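Local coordinates for protein SAM-dependent methyltransferase (Exiguobacterium sibiricum 255-15, PDB 3D2L) that probably transfers the methyl group of S-adenosylmethionine to an acceptor that is not identified, using a class I (Rossmann-like) methyltransferase fold, at residues E169-S173 and Q198-P202; G43-L49 and I69-A74; Q86-E90 and S106-L110. All blocks are in the same frame, centred on the assembly; numbering follows the deposited sequence.

Interaction 1. Residues E169-S173 and Q198-P202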
ATOM      1  N   GLU A 169      -5.550  18.014   9.536  1.00 35.83           N
ATOM      2  CA  GLU A 169      -6.707  18.903   9.734  1.00 38.82           C
ATOM      3  C   GLU A 169      -8.028  18.156   9.673  1.00 37.73           C
ATOM      4  O   GLU A 169      -8.945  18.441  10.433  1.00 39.61           O
ATOM      5  CB  GLU A 169      -6.726  20.019   8.682  1.00 40.08           C
ATOM      6  CG  GLU A 169      -5.466  20.873   8.655  1.00 50.08           C
ATOM      7  CD  GLU A 169      -5.170  21.532   9.995  1.00 57.02           C
ATOM      8  OE1 GLU A 169      -6.127  21.995  10.662  1.00 58.43           O
ATOM      9  OE2 GLU A 169      -3.978  21.585  10.373  1.00 60.31           O
ATOM     10  N   GLU A 170      -8.147  17.226   8.742  1.00 38.27           N
ATOM     11  CA  GLU A 170      -9.363  16.422   8.632  1.00 37.90           C
ATOM     12  C   GLU A 170      -9.405  15.327   9.697  1.00 38.40           C
ATOM     13  O   GLU A 170      -8.352  14.864  10.172  1.00 39.20           O
ATOM     14  CB  GLU A 170      -9.441  15.759   7.253  1.00 37.94           C
ATOM     15  CG  GLU A 170      -9.692  16.717   6.104  1.00 41.83           C
ATOM     16  CD  GLU A 170     -11.115  17.279   6.092  1.00 44.46           C
ATOM     17  OE1 GLU A 170     -12.061  16.577   6.518  1.00 48.59           O
ATOM     18  OE2 GLU A 170     -11.295  18.427   5.635  1.00 58.91           O
ATOM     19  N   PRO A 171     -10.616  14.860  10.044  1.00 37.32           N
ATOM     20  CA  PRO A 171     -10.699  13.764  11.008  1.00 36.21           C
ATOM     21  C   PRO A 171      -9.998  12.514  10.505  1.00 33.20           C
ATOM     22  O   PRO A 171     -10.048  12.216   9.318  1.00 34.56           O
ATOM     23  CB  PRO A 171     -12.204  13.487  11.122  1.00 36.21           C
ATOM     24  CG  PRO A 171     -12.804  14.121   9.910  1.00 40.68           C
ATOM     25  CD  PRO A 171     -11.945  15.295   9.591  1.00 39.57           C
ATOM     26  N   LEU A 172      -9.355  11.797  11.418  1.00 31.93           N
ATOM     27  CA  LEU A 172      -8.662  10.548  11.097  1.00 31.99           C
ATOM     28  C   LEU A 172      -7.594  10.719  10.007  1.00 31.36           C
ATOM     29  O   LEU A 172      -7.393   9.836   9.155  1.00 30.71           O
ATOM     30  CB  LEU A 172      -9.678   9.473  10.706  1.00 31.13           C
ATOM     31  CG  LEU A 172     -10.809   9.174  11.699  1.00 34.99           C
ATOM     32  CD1 LEU A 172     -11.691   8.041  11.135  1.00 30.26           C
ATOM     33  CD2 LEU A 172     -10.236   8.831  13.079  1.00 37.74           C
ATOM     34  N   SER A 173      -6.888  11.849  10.062  1.00 33.79           N
ATOM     35  CA  SER A 173      -5.800  12.149   9.129  1.00 33.09           C
ATOM     36  C   SER A 173      -4.497  12.299   9.910  1.00 32.55           C
ATOM     37  O   SER A 173      -4.498  12.559  11.119  1.00 32.16           O
ATOM     38  CB  SER A 173      -6.095  13.418   8.313  1.00 31.97           C
ATOM     39  OG  SER A 173      -5.914  14.585   9.093  1.00 34.06           O
ATOM     40  N   GLN A 198      -1.804  11.040   5.126  1.00 27.82           N
ATOM     41  CA  GLN A 198      -2.668   9.869   5.113  1.00 27.36           C
ATOM     42  C   GLN A 198      -3.973  10.152   5.813  1.00 28.89           C
ATOM     43  O   GLN A 198      -4.037  10.992   6.703  1.00 28.16           O
ATOM     44  CB  GLN A 198      -1.989   8.669   5.721  1.00 30.22           C
ATOM     45  CG  GLN A 198      -1.012   7.998   4.802  1.00 29.85           C
ATOM     46  CD  GLN A 198      -0.497   6.715   5.401  1.00 31.67           C
ATOM     47  OE1 GLN A 198      -0.156   6.675   6.611  1.00 28.85           O
ATOM     48  NE2 GLN A 198      -0.444   5.641   4.585  1.00 23.26           N
ATOM     49  N   ARG A 199      -5.021   9.470   5.358  1.00 27.80           N
ATOM     50  CA  ARG A 199      -6.320   9.645   5.906  1.00 31.20           C
ATOM     51  C   ARG A 199      -7.070   8.316   5.863  1.00 28.36           C
ATOM     52  O   ARG A 199      -6.958   7.507   4.916  1.00 27.35           O
ATOM     53  CB  ARG A 199      -7.087  10.747   5.130  1.00 28.49           C
ATOM     54  CG  ARG A 199      -8.484  11.011   5.623  1.00 31.34           C
ATOM     55  CD  ARG A 199      -9.111  12.095   4.791  1.00 31.99           C
ATOM     56  NE  ARG A 199     -10.453  12.393   5.264  1.00 31.89           N
ATOM     57  CZ  ARG A 199     -11.246  13.265   4.686  1.00 32.94           C
ATOM     58  NH1 ARG A 199     -10.827  13.959   3.632  1.00 33.04           N
ATOM     59  NH2 ARG A 199     -12.452  13.470   5.191  1.00 34.71           N
ATOM     60  N   THR A 200      -7.815   8.073   6.926  1.00 25.98           N
ATOM     61  CA  THR A 200      -8.610   6.891   7.004  1.00 26.79           C
ATOM     62  C   THR A 200     -10.043   7.241   7.406  1.00 28.10           C
ATOM     63  O   THR A 200     -10.391   8.430   7.629  1.00 27.03           O
ATOM     64  CB  THR A 200      -7.926   5.791   7.879  1.00 28.24           C
ATOM     65  OG1 THR A 200      -8.396   4.508   7.464  1.00 26.92           O
ATOM     66  CG2 THR A 200      -8.172   6.022   9.405  1.00 23.30           C
ATOM     67  N   TYR A 201     -10.870   6.205   7.408  1.00 28.94           N
ATOM     68  CA  TYR A 201     -12.287   6.260   7.691  1.00 28.24           C
ATOM     69  C   TYR A 201     -12.691   5.024   8.501  1.00 29.27           C
ATOM     70  O   TYR A 201     -11.960   3.989   8.505  1.00 27.30           O
ATOM     71  CB  TYR A 201     -13.085   6.270   6.368  1.00 25.89           C
ATOM     72  CG  TYR A 201     -12.709   7.417   5.457  1.00 29.95           C
ATOM     73  CD1 TYR A 201     -11.695   7.272   4.494  1.00 26.03           C
ATOM     74  CD2 TYR A 201     -13.347   8.650   5.561  1.00 28.64           C
ATOM     75  CE1 TYR A 201     -11.326   8.329   3.688  1.00 29.20           C
ATOM     76  CE2 TYR A 201     -13.015   9.695   4.722  1.00 30.57           C
ATOM     77  CZ  TYR A 201     -11.994   9.531   3.795  1.00 27.92           C
ATOM     78  OH  TYR A 201     -11.638  10.585   2.969  1.00 32.17           O
ATOM     79  N   PRO A 202     -13.821   5.123   9.235  1.00 29.87           N
ATOM     80  CA  PRO A 202     -14.340   3.918   9.876  1.00 29.91           C
ATOM     81  C   PRO A 202     -14.578   2.832   8.806  1.00 28.68           C
ATOM     82  O   PRO A 202     -14.925   3.148   7.679  1.00 27.49           O
ATOM     83  CB  PRO A 202     -15.657   4.391  10.491  1.00 31.45           C
ATOM     84  CG  PRO A 202     -15.452   5.851  10.743  1.00 30.53           C
ATOM     85  CD  PRO A 202     -14.613   6.318   9.582  1.00 32.01           C
TER
HETATM   86  O   HOH W   1     -11.425  10.733   7.567  1.00 29.62           O

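Interaction 2. Residues G43-L49 and I69-A74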
ATOM      1  N   GLY A  43       4.924   1.119  -4.566  1.00 36.35           N
ATOM      2  CA  GLY A  43       6.196   1.719  -4.126  1.00 33.20           C
ATOM      3  C   GLY A  43       7.394   1.058  -4.785  1.00 34.85           C
ATOM      4  O   GLY A  43       7.444   0.902  -6.021  1.00 34.22           O
ATOM      5  N   THR A  44       8.355   0.643  -3.976  1.00 32.64           N
ATOM      6  CA  THR A  44       9.559   0.012  -4.491  1.00 34.54           C
ATOM      7  C   THR A  44       9.370  -1.484  -4.817  1.00 33.81           C
ATOM      8  O   THR A  44      10.360  -2.193  -5.110  1.00 34.08           O
ATOM      9  CB  THR A  44      10.736   0.246  -3.548  1.00 39.42           C
ATOM     10  OG1 THR A  44      10.495  -0.423  -2.297  1.00 38.86           O
ATOM     11  CG2 THR A  44      10.938   1.789  -3.309  1.00 38.07           C
ATOM     12  N   GLY A  45       8.108  -1.957  -4.768  1.00 32.76           N
ATOM     13  CA  GLY A  45       7.738  -3.325  -5.189  1.00 31.64           C
ATOM     14  C   GLY A  45       8.204  -4.504  -4.367  1.00 32.78           C
ATOM     15  O   GLY A  45       8.208  -5.652  -4.846  1.00 30.60           O
ATOM     16  N   THR A  46       8.599  -4.261  -3.115  1.00 33.36           N
ATOM     17  CA  THR A  46       9.055  -5.350  -2.272  1.00 34.59           C
ATOM     18  C   THR A  46       7.969  -6.452  -2.167  1.00 32.98           C
ATOM     19  O   THR A  46       8.278  -7.633  -2.342  1.00 33.27           O
ATOM     20  CB  THR A  46       9.516  -4.839  -0.868  1.00 35.54           C
ATOM     21  OG1 THR A  46      10.476  -3.772  -1.026  1.00 36.53           O
ATOM     22  CG2 THR A  46      10.153  -5.976  -0.075  1.00 32.65           C
ATOM     23  N   ALA A  47       6.712  -6.068  -1.902  1.00 32.21           N
ATOM     24  CA  ALA A  47       5.626  -7.045  -1.787  1.00 33.03           C
ATOM     25  C   ALA A  47       5.263  -7.579  -3.155  1.00 31.16           C
ATOM     26  O   ALA A  47       4.912  -8.746  -3.283  1.00 34.18           O
ATOM     27  CB  ALA A  47       4.381  -6.432  -1.067  1.00 34.73           C
ATOM     28  N   THR A  48       5.384  -6.740  -4.187  1.00 29.87           N
ATOM     29  CA  THR A  48       5.063  -7.127  -5.561  1.00 29.33           C
ATOM     30  C   THR A  48       5.958  -8.272  -6.020  1.00 26.40           C
ATOM     31  O   THR A  48       5.499  -9.258  -6.592  1.00 26.43           O
ATOM     32  CB  THR A  48       5.184  -5.909  -6.533  1.00 27.37           C
ATOM     33  OG1 THR A  48       4.685  -4.700  -5.895  1.00 30.10           O
ATOM     34  CG2 THR A  48       4.438  -6.176  -7.838  1.00 32.38           C
ATOM     35  N   LEU A  49       7.238  -8.171  -5.731  1.00 28.83           N
ATOM     36  CA  LEU A  49       8.182  -9.248  -6.079  1.00 29.87           C
ATOM     37  C   LEU A  49       7.900 -10.570  -5.368  1.00 30.23           C
ATOM     38  O   LEU A  49       8.135 -11.648  -5.974  1.00 30.09           O
ATOM     39  CB  LEU A  49       9.638  -8.790  -5.855  1.00 29.26           C
ATOM     40  CG  LEU A  49      10.090  -7.576  -6.692  1.00 34.90           C
ATOM     41  CD1 LEU A  49      11.601  -7.402  -6.546  1.00 31.71           C
ATOM     42  CD2 LEU A  49       9.709  -7.737  -8.167  1.00 36.65           C
ATOM     43  N   ILE A  69      13.622   1.313  -8.965  1.00 32.92           N
ATOM     44  CA  ILE A  69      14.216   0.392  -7.988  1.00 31.23           C
ATOM     45  C   ILE A  69      13.480  -0.949  -8.046  1.00 29.47           C
ATOM     46  O   ILE A  69      14.107  -1.987  -8.065  1.00 30.28           O
ATOM     47  CB  ILE A  69      14.132   0.952  -6.577  1.00 35.05           C
ATOM     48  CG1 ILE A  69      14.855   2.309  -6.465  1.00 35.05           C
ATOM     49  CG2 ILE A  69      14.720  -0.032  -5.593  1.00 38.20           C
ATOM     50  CD1 ILE A  69      16.237   2.312  -6.879  1.00 43.85           C
ATOM     51  N   ALA A  70      12.151  -0.913  -8.085  1.00 28.04           N
ATOM     52  CA  ALA A  70      11.306  -2.114  -8.229  1.00 29.95           C
ATOM     53  C   ALA A  70      11.794  -2.973  -9.403  1.00 29.90           C
ATOM     54  O   ALA A  70      12.071  -4.195  -9.264  1.00 29.18           O
ATOM     55  CB  ALA A  70       9.826  -1.724  -8.389  1.00 27.70           C
ATOM     56  N   GLN A  71      11.966  -2.326 -10.545  1.00 30.23           N
ATOM     57  CA  GLN A  71      12.414  -3.028 -11.757  1.00 29.94           C
ATOM     58  C   GLN A  71      13.804  -3.611 -11.637  1.00 29.48           C
ATOM     59  O   GLN A  71      14.043  -4.744 -12.030  1.00 27.58           O
ATOM     60  CB  GLN A  71      12.354  -2.083 -12.949  1.00 33.97           C
ATOM     61  CG  GLN A  71      12.867  -2.671 -14.239  1.00 31.32           C
ATOM     62  CD  GLN A  71      12.801  -1.673 -15.344  1.00 31.80           C
ATOM     63  OE1 GLN A  71      11.817  -0.929 -15.447  1.00 35.28           O
ATOM     64  NE2 GLN A  71      13.852  -1.615 -16.175  1.00 26.76           N
ATOM     65  N   GLU A  72      14.744  -2.832 -11.110  1.00 32.47           N
ATOM     66  CA  GLU A  72      16.098  -3.325 -10.925  1.00 32.66           C
ATOM     67  C   GLU A  72      16.140  -4.558 -10.022  1.00 32.56           C
ATOM     68  O   GLU A  72      16.835  -5.513 -10.328  1.00 31.02           O
ATOM     69  CB  GLU A  72      17.015  -2.195 -10.464  1.00 32.22           C
ATOM     70  CG  GLU A  72      17.304  -1.240 -11.641  1.00 42.50           C
ATOM     71  CD  GLU A  72      18.261  -0.073 -11.322  1.00 43.93           C
ATOM     72  OE1 GLU A  72      18.142   0.541 -10.236  1.00 55.83           O
ATOM     73  OE2 GLU A  72      19.077   0.260 -12.214  1.00 56.09           O
ATOM     74  N   LYS A  73      15.350  -4.547  -8.949  1.00 31.72           N
ATOM     75  CA  LYS A  73      15.256  -5.679  -8.052  1.00 31.63           C
ATOM     76  C   LYS A  73      14.663  -6.893  -8.757  1.00 32.66           C
ATOM     77  O   LYS A  73      15.174  -8.003  -8.593  1.00 31.23           O
ATOM     78  CB  LYS A  73      14.444  -5.287  -6.810  1.00 32.67           C
ATOM     79  CG  LYS A  73      15.152  -4.252  -5.958  1.00 32.45           C
ATOM     80  CD  LYS A  73      14.442  -4.056  -4.610  1.00 38.52           C
ATOM     81  CE  LYS A  73      13.006  -3.567  -4.688  1.00 34.91           C
ATOM     82  NZ  LYS A  73      12.333  -3.670  -3.340  1.00 32.92           N
ATOM     83  N   ALA A  74      13.610  -6.684  -9.569  1.00 28.36           N
ATOM     84  CA  ALA A  74      13.011  -7.773 -10.353  1.00 27.66           C
ATOM     85  C   ALA A  74      14.043  -8.355 -11.328  1.00 30.29           C
ATOM     86  O   ALA A  74      14.235  -9.569 -11.411  1.00 31.31           O
ATOM     87  CB  ALA A  74      11.722  -7.290 -11.125  1.00 23.07           C
TER

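Interaction 3. Residues Q86-E90 and S106-L110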
ATOM      1  N   GLN A  86       1.306   4.924 -12.984  1.00 34.69           N
ATOM      2  CA  GLN A  86      -0.106   5.239 -13.108  1.00 36.78           C
ATOM      3  C   GLN A  86      -0.639   5.613 -11.748  1.00 37.14           C
ATOM      4  O   GLN A  86      -0.167   5.141 -10.741  1.00 32.80           O
ATOM      5  CB  GLN A  86      -0.945   4.046 -13.601  1.00 38.84           C
ATOM      6  CG  GLN A  86      -0.607   3.443 -14.941  1.00 45.71           C
ATOM      7  CD  GLN A  86      -1.623   2.380 -15.378  1.00 41.18           C
ATOM      8  OE1 GLN A  86      -2.740   2.322 -14.876  1.00 41.50           O
ATOM      9  NE2 GLN A  86      -1.223   1.536 -16.327  1.00 52.85           N
ATOM     10  N   ASP A  87      -1.656   6.444 -11.757  1.00 35.05           N
ATOM     11  CA  ASP A  87      -2.356   6.894 -10.563  1.00 36.70           C
ATOM     12  C   ASP A  87      -3.444   5.831 -10.281  1.00 37.35           C
ATOM     13  O   ASP A  87      -4.152   5.453 -11.220  1.00 33.66           O
ATOM     14  CB  ASP A  87      -2.967   8.243 -10.931  1.00 38.62           C
ATOM     15  CG  ASP A  87      -3.620   8.946  -9.777  1.00 47.25           C
ATOM     16  OD1 ASP A  87      -4.149   8.283  -8.857  1.00 41.71           O
ATOM     17  OD2 ASP A  87      -3.632  10.195  -9.826  1.00 53.96           O
HETATM   18  N   MSE A  88      -3.583   5.367  -9.020  1.00 36.63           N
HETATM   19  CA  MSE A  88      -4.601   4.330  -8.646  1.00 35.06           C
HETATM   20  C   MSE A  88      -6.009   4.791  -8.901  1.00 32.30           C
HETATM   21  O   MSE A  88      -6.887   3.978  -9.100  1.00 33.99           O
HETATM   22  CB  MSE A  88      -4.499   3.848  -7.183  1.00 34.03           C
HETATM   23  CG  MSE A  88      -4.623   4.922  -6.137  1.00 33.54           C
HETATM   24 SE   MSE A  88      -4.631   4.096  -4.405  0.75 35.73          SE
HETATM   25  CE  MSE A  88      -2.655   3.442  -4.357  1.00 33.06           C
ATOM     26  N   ARG A  89      -6.257   6.096  -8.892  1.00 30.28           N
ATOM     27  CA  ARG A  89      -7.612   6.494  -9.276  1.00 30.90           C
ATOM     28  C   ARG A  89      -7.963   6.438 -10.733  1.00 32.58           C
ATOM     29  O   ARG A  89      -9.115   6.699 -11.072  1.00 30.85           O
ATOM     30  CB  ARG A  89      -8.048   7.850  -8.827  1.00 33.30           C
ATOM     31  CG  ARG A  89      -7.143   8.809  -8.598  1.00 35.47           C
ATOM     32  CD  ARG A  89      -7.102   9.083  -7.128  1.00 38.27           C
ATOM     33  NE  ARG A  89      -7.075  10.526  -7.083  1.00 48.37           N
ATOM     34  CZ  ARG A  89      -5.994  11.297  -7.075  1.00 53.37           C
ATOM     35  NH1 ARG A  89      -4.782  10.769  -7.037  1.00 61.66           N
ATOM     36  NH2 ARG A  89      -6.162  12.633  -7.070  1.00 48.58           N
ATOM     37  N   GLU A  90      -7.000   6.152 -11.588  1.00 35.75           N
ATOM     38  CA  GLU A  90      -7.257   6.082 -13.010  1.00 40.62           C
ATOM     39  C   GLU A  90      -6.482   4.952 -13.614  1.00 40.35           C
ATOM     40  O   GLU A  90      -5.792   5.132 -14.609  1.00 42.37           O
ATOM     41  CB  GLU A  90      -6.942   7.440 -13.684  1.00 39.90           C
ATOM     42  CG  GLU A  90      -5.606   8.015 -13.284  1.00 46.17           C
ATOM     43  CD  GLU A  90      -5.276   9.377 -13.913  1.00 49.43           C
ATOM     44  OE1 GLU A  90      -6.186  10.235 -14.025  1.00 56.71           O
ATOM     45  OE2 GLU A  90      -4.077   9.597 -14.243  1.00 54.65           O
ATOM     46  N   SER A 106      -1.385   1.781   1.483  1.00 29.06           N
ATOM     47  CA  SER A 106      -1.209   2.615   0.308  0.50 29.08           C
ATOM     48  C   SER A 106      -2.492   3.381  -0.036  1.00 27.77           C
ATOM     49  O   SER A 106      -2.449   4.523  -0.534  1.00 28.78           O
ATOM     50  CB  SER A 106      -0.828   1.749  -0.872  0.50 29.59           C
ATOM     51  OG  SER A 106      -0.502   2.581  -1.950  0.50 29.14           O
ATOM     52  N   LEU A 107      -3.641   2.754   0.218  1.00 28.21           N
ATOM     53  CA  LEU A 107      -4.924   3.404  -0.079  1.00 26.24           C
ATOM     54  C   LEU A 107      -5.096   4.624   0.762  1.00 26.85           C
ATOM     55  O   LEU A 107      -5.768   5.588   0.354  1.00 29.10           O
ATOM     56  CB  LEU A 107      -6.107   2.423   0.128  1.00 24.55           C
ATOM     57  CG  LEU A 107      -7.436   2.941  -0.448  1.00 24.57           C
ATOM     58  CD1 LEU A 107      -7.558   2.833  -1.950  1.00 28.03           C
ATOM     59  CD2 LEU A 107      -8.554   2.173   0.259  1.00 25.22           C
ATOM     60  N   ASN A 108      -4.493   4.622   1.957  1.00 27.97           N
ATOM     61  CA  ASN A 108      -4.601   5.778   2.849  1.00 27.67           C
ATOM     62  C   ASN A 108      -3.922   7.084   2.405  1.00 27.82           C
ATOM     63  O   ASN A 108      -4.163   8.131   3.002  1.00 25.61           O
ATOM     64  CB  ASN A 108      -4.199   5.422   4.300  1.00 27.99           C
ATOM     65  CG  ASN A 108      -5.161   4.483   4.969  1.00 28.02           C
ATOM     66  OD1 ASN A 108      -4.777   3.371   5.334  1.00 28.38           O
ATOM     67  ND2 ASN A 108      -6.424   4.857   5.037  1.00 22.34           N
ATOM     68  N   TYR A 109      -3.112   7.044   1.353  1.00 27.53           N
ATOM     69  CA  TYR A 109      -2.488   8.234   0.820  1.00 27.37           C
ATOM     70  C   TYR A 109      -3.483   9.087   0.043  1.00 26.91           C
ATOM     71  O   TYR A 109      -3.226  10.240  -0.179  1.00 26.23           O
ATOM     72  CB  TYR A 109      -1.270   7.897  -0.031  1.00 26.15           C
ATOM     73  CG  TYR A 109      -0.113   7.415   0.830  1.00 27.06           C
ATOM     74  CD1 TYR A 109       0.674   8.298   1.561  1.00 29.06           C
ATOM     75  CD2 TYR A 109       0.222   6.081   0.841  1.00 29.49           C
ATOM     76  CE1 TYR A 109       1.752   7.802   2.369  1.00 30.50           C
ATOM     77  CE2 TYR A 109       1.248   5.590   1.615  1.00 35.11           C
ATOM     78  CZ  TYR A 109       2.008   6.446   2.372  1.00 32.95           C
ATOM     79  OH  TYR A 109       3.007   5.882   3.122  1.00 35.09           O
ATOM     80  N   LEU A 110      -4.642   8.520  -0.309  1.00 28.01           N
ATOM     81  CA  LEU A 110      -5.676   9.280  -0.980  1.00 23.66           C
ATOM     82  C   LEU A 110      -6.120  10.365  -0.061  1.00 27.00           C
ATOM     83  O   LEU A 110      -6.175  10.156   1.139  1.00 25.17           O
ATOM     84  CB  LEU A 110      -6.853   8.401  -1.382  1.00 23.12           C
ATOM     85  CG  LEU A 110      -6.438   7.332  -2.418  1.00 23.41           C
ATOM     86  CD1 LEU A 110      -7.610   6.391  -2.773  1.00 24.70           C
ATOM     87  CD2 LEU A 110      -5.879   8.028  -3.643  1.00 24.54           C
TER

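Interaction 1. Residues E169-S173 and Q198-P202
Gln198 starts the contact through its backbone: its O lies 3.2 Å from Ser173 CA, a CA-H...O contact beside the antiparallel, non-hydrogen-bonded pair Ser173-Arg199. Its amide points elsewhere, to Asp105, His138 and His176. Arg199 follows with CG anti to the backbone N (chi1 180°) and a chain extended as far as NE, which carries the guanidinium alongside Glu170. Glu170 CB lies over one guanidinium face and the Tyr201 hydroxyl over the opposite one. The ion pair Glu170 OE1-Arg199 NH2, 3.4 Å, is charge attraction alone, because the carboxylate oxygen sits well out of the guanidinium plane. At the edge, in plane, Arg199 NE donates to a water at 3.0 Å that in turn donates to Pro171 O and Thr200 O, while NH1 reaches Gln111 O. Were Arg199 an alanine, the Glu170 carboxylate would probably lose this counter-charge and the water its donor. These contacts close the end of the four-stranded antiparallel sheet, where strand 173-183 begins and its edge neighbour 189-199 finishes; residues 170-173 form a type II turn, in which Ser173 OG donates to Glu170 O at 2.7 Å. Thr200 N then makes the direct hydrogen bond, 2.9 Å to Leu172 O and nearly straight at 166°. Thr200 CG2 lies 4.0 Å from Leu172 CB, and the Thr200 hydroxyl bonds to His138 O. Pro202, the N-cap of helix 203-212, completes the contact, its CD 3.7 Å from Leu172 CD1 with the two side chains at about a right angle.

Interaction 2. Residues G43-L49 and I69-A74
Lys73 and Leu49 both set CG anti to the carbonyl carbon (chi1 -67° and -61°), and from there each side chain reaches across to the other segment. The lysine chain then bends at chi3, -61°, which turns CE and NZ over the loop ahead of helix 46-51. There Lys73 CE lies 3.0 Å from Thr44 O, a close approach, and Lys73 NZ comes 3.0 Å from Thr46 OG1, although the angle at that pair is too poor for a hydrogen bond. The charge is met by Asp12 of helix 9-14, which forms a salt bridge with NZ through OD2 and accepts from Thr44 OG1 through OD1. One carboxylate thus ties the lysine and the loop together.

Leu49 crosses Lys73 at about a right angle and splits its two methyls: CD1 touches Lys73 CB at 3.6 Å, and CD2 meets Ala74 CB at 3.6 Å. Phe83 of strand 82-85 lies against Leu49, Ala70 and Ala74, adding an aromatic wall to this apolar patch. Nearer the loop, the backbones approach closely, with 4.6 Å between Thr44 CA and Ala70 CA. Ala70 CA also makes a CA-H...O contact of 3.3 Å with Thr44 O. Gly45, the N-cap of helix 46-51, has a positive phi and lets the backbone come close to the Ala70 methyl, with 4.0 Å from Gly45 N to Ala70 CB.

The end of strand 36-40 and the loop after it spell Asp-Ile-Gly-Cys-Gly-Thr-Gly, the first, glycine-rich motif of class I methyltransferases. In this family that loop borders the S-adenosylmethionine pocket, and here helix 64-76 packs against its far end and the helix it leads into.

Interaction 3. Residues Q86-E90 and S106-L110
Met88, a selenomethionine, reaches across to 106-110 with its apolar chain. CG lies between the backbone N and the carbonyl carbon (chi1 58°), and with chi2 extended this places SE facing the paired CD1 methyls of two leucines: Met88 SE lies 4.0 Å from Leu107 CD1 and 4.1 Å from Leu110 CD1. The bend at chi3, 69°, turns CE toward Ser106. Arg89 adds an aliphatic contact, its CD running past Leu110 CD2 at 3.8 Å, the two side chains lying in opposite directions. Thr119 of helix 113-126 also touches Met88, Arg89 and Leu110.

Polar atoms enter at the edges. Met88 CE comes 3.3 Å from Ser106 OG in one of two Ser106 conformers, so that contact is tentative. Within 86-90, Asp87 OD1 accepts from Arg89 N at 3.0 Å from above the carboxylate plane, an Asx turn, and Asp87 OD2 forms a salt bridge with Arg89 NH1 at 3.1 Å.

The loops after strands 82-85 and 97-102 meet here, at the C-terminal ends of the parallel strands where class I methyltransferases bind their cofactor. They probably hold to each other by dispersion and shape, while the Asp87 bonds are likely to shape 86-90 itself.

How the interactions relate
Interactions 1 and 3 are in direct touch, although their centres lie 15 Å apart: Asn108 ND2 probably donates to Arg199 O at 2.7 Å, joining the 3-10 segment of 106-110 to the end of strand 189-199. Interaction 2 stands apart, its centre 17 Å from that of interaction 3, with about 6 Å between nearest atoms. Both interactions 2 and 3 involve loops that follow parallel strands, so they probably flank the cofactor pocket expected of this family, whereas interaction 1 lies 28 Å from interaction 2, centre to centre, on the opposite side of the chain's centre, where the antiparallel sheet meets the methyltransferase core.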